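Local coordinates for protein aldose 1-epimerase (Caenorhabditis elegans, PDB 1LUR) that probably interconverts the alpha and beta anomers of aldose sugars such as galactose, at residues E191-V196 with D217-K222. Numbering follows the deposited sequence.
Sequences EADEFV and DFRSGK
Asp193 and Arg219 form the one direct polar link between 191-196 and 217-222. Arg219 NH1 donates to Asp193 OD1 at 2.8 Å, within a salt bridge. The bond is well bent, 137° at the hydrogen. The donor meets OD1 from above the carboxylate plane, and OD1 is tilted out of the guanidinium plane. The two side chains cross at about a right angle, their flat groups turned 64° apart. The aliphatic part of Arg219 fills in beside this bridge, with CG 3.6 Å from Ala192 O. Ala192 O also accepts from a water at 2.8 Å, and that water accepts from Phe218 N at 3.0 Å. This water bridge adds a backbone-to-backbone link to the side-chain salt bridge.

Arg219 grips Asp217 side-on, through NE to Asp217 OD1 at 2.8 Å and NH2 to Asp217 OD2 at 2.5 Å; this probably sets the direction of the guanidinium. Both acceptors lie close to the guanidinium plane. The Arg219 chain bends at chi3 (-73°), which turns its head back to Asp217 while NH1 faces Asp193. Asp217 OD1 also takes the backbone N of Arg219, closing an Asx turn. Arg219 NH2 has a further partner in Thr212 OG1. One arginine thus sits between two carboxylates, which probably eases their mutual repulsion.

A type I beta turn from Phe218 to Gly221 overlaps the Asx turn, closed by Gly221 N to Phe218 O. The arrangement is a salt-bridge network built on an Asx turn. It joins the loop before strand 222-223 to the corner at Asp193, where the chain leaves strand 187-192 of one antiparallel sheet for strand 194-198 of another in the all-beta mutarotase fold.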
# COMPACT_ATOMS: atom_id res chain seq x y z
N GLU A 191 -12.53 1.74 -11.11
CA GLU A 191 -13.54 0.81 -11.54
C GLU A 191 -13.99 0.10 -10.26
O GLU A 191 -13.66 -1.06 -10.02
CB GLU A 191 -12.95 -0.21 -12.51
CG GLU A 191 -12.26 0.40 -13.72
CD GLU A 191 -13.12 1.42 -14.43
OE1 GLU A 191 -14.31 1.11 -14.69
OE2 GLU A 191 -12.62 2.52 -14.75
N ALA A 192 -14.73 0.83 -9.42
CA ALA A 192 -15.22 0.27 -8.16
C ALA A 192 -16.69 0.60 -7.93
O ALA A 192 -17.06 1.76 -7.79
CB ALA A 192 -14.38 0.81 -7.01
N ASP A 193 -17.53 -0.43 -7.87
CA ASP A 193 -18.96 -0.24 -7.66
C ASP A 193 -19.33 -0.28 -6.18
O ASP A 193 -20.39 0.23 -5.78
CB ASP A 193 -19.77 -1.30 -8.39
CG ASP A 193 -19.63 -1.21 -9.89
OD1 ASP A 193 -19.58 -0.08 -10.41
OD2 ASP A 193 -19.57 -2.27 -10.55
N GLU A 194 -18.47 -0.89 -5.37
CA GLU A 194 -18.71 -1.02 -3.94
C GLU A 194 -17.51 -0.64 -3.08
O GLU A 194 -16.37 -0.57 -3.56
CB GLU A 194 -19.09 -2.45 -3.61
CG GLU A 194 -20.51 -2.83 -3.96
CD GLU A 194 -20.76 -4.30 -3.75
OE1 GLU A 194 -21.89 -4.65 -3.35
OE2 GLU A 194 -19.84 -5.11 -3.99
N PHE A 195 -17.77 -0.40 -1.79
CA PHE A 195 -16.72 -0.05 -0.86
C PHE A 195 -17.00 -0.74 0.47
O PHE A 195 -18.14 -1.12 0.76
CB PHE A 195 -16.58 1.47 -0.70
CG PHE A 195 -17.67 2.12 0.11
CD1 PHE A 195 -17.49 2.38 1.47
CD2 PHE A 195 -18.86 2.53 -0.49
CE1 PHE A 195 -18.46 3.06 2.21
CE2 PHE A 195 -19.84 3.21 0.23
CZ PHE A 195 -19.64 3.48 1.58
N VAL A 196 -15.94 -0.92 1.26
CA VAL A 196 -16.07 -1.56 2.56
C VAL A 196 -16.43 -0.55 3.64
O VAL A 196 -15.69 0.39 3.90
CB VAL A 196 -14.74 -2.27 2.93
CG1 VAL A 196 -14.84 -2.90 4.32
CG2 VAL A 196 -14.42 -3.33 1.90
N ASP A 217 -17.83 7.46 -5.26
CA ASP A 217 -18.01 7.06 -6.65
C ASP A 217 -16.99 7.81 -7.48
O ASP A 217 -17.13 9.01 -7.72
CB ASP A 217 -19.43 7.39 -7.16
CG ASP A 217 -19.83 6.55 -8.38
OD1 ASP A 217 -18.95 6.23 -9.22
OD2 ASP A 217 -21.03 6.23 -8.52
N PHE A 218 -15.95 7.09 -7.92
CA PHE A 218 -14.88 7.67 -8.73
C PHE A 218 -14.95 7.05 -10.11
O PHE A 218 -14.01 7.18 -10.90
CB PHE A 218 -13.51 7.35 -8.12
CG PHE A 218 -13.25 8.04 -6.81
CD1 PHE A 218 -12.91 9.39 -6.77
CD2 PHE A 218 -13.33 7.34 -5.61
CE1 PHE A 218 -12.65 10.03 -5.56
CE2 PHE A 218 -13.08 7.97 -4.39
CZ PHE A 218 -12.73 9.32 -4.36
N ARG A 219 -16.05 6.37 -10.40
CA ARG A 219 -16.24 5.72 -11.69
C ARG A 219 -16.22 6.68 -12.88
O ARG A 219 -15.97 6.27 -14.01
CB ARG A 219 -17.54 4.91 -11.69
CG ARG A 219 -17.47 3.67 -10.80
CD ARG A 219 -18.80 2.92 -10.74
NE ARG A 219 -19.80 3.63 -9.94
CZ ARG A 219 -21.01 3.16 -9.67
NH1 ARG A 219 -21.39 1.97 -10.12
NH2 ARG A 219 -21.84 3.88 -8.92
N SER A 220 -16.48 7.96 -12.62
CA SER A 220 -16.49 8.97 -13.68
C SER A 220 -15.26 9.87 -13.65
O SER A 220 -15.14 10.80 -14.44
CB SER A 220 -17.75 9.83 -13.56
OG SER A 220 -17.79 10.49 -12.31
N GLY A 221 -14.35 9.59 -12.73
CA GLY A 221 -13.14 10.39 -12.62
C GLY A 221 -13.43 11.80 -12.17
O GLY A 221 -13.97 12.61 -12.93
N LYS A 222 -13.06 12.12 -10.93
CA LYS A 222 -13.28 13.45 -10.39
C LYS A 222 -12.11 13.84 -9.50
O LYS A 222 -11.20 13.05 -9.26
CB LYS A 222 -14.57 13.48 -9.56
CG LYS A 222 -14.55 12.59 -8.32
CD LYS A 222 -15.57 13.07 -7.30
CE LYS A 222 -15.59 12.20 -6.05
NZ LYS A 222 -16.15 10.84 -6.32
O HOH W 1 -15.85 4.15 -7.13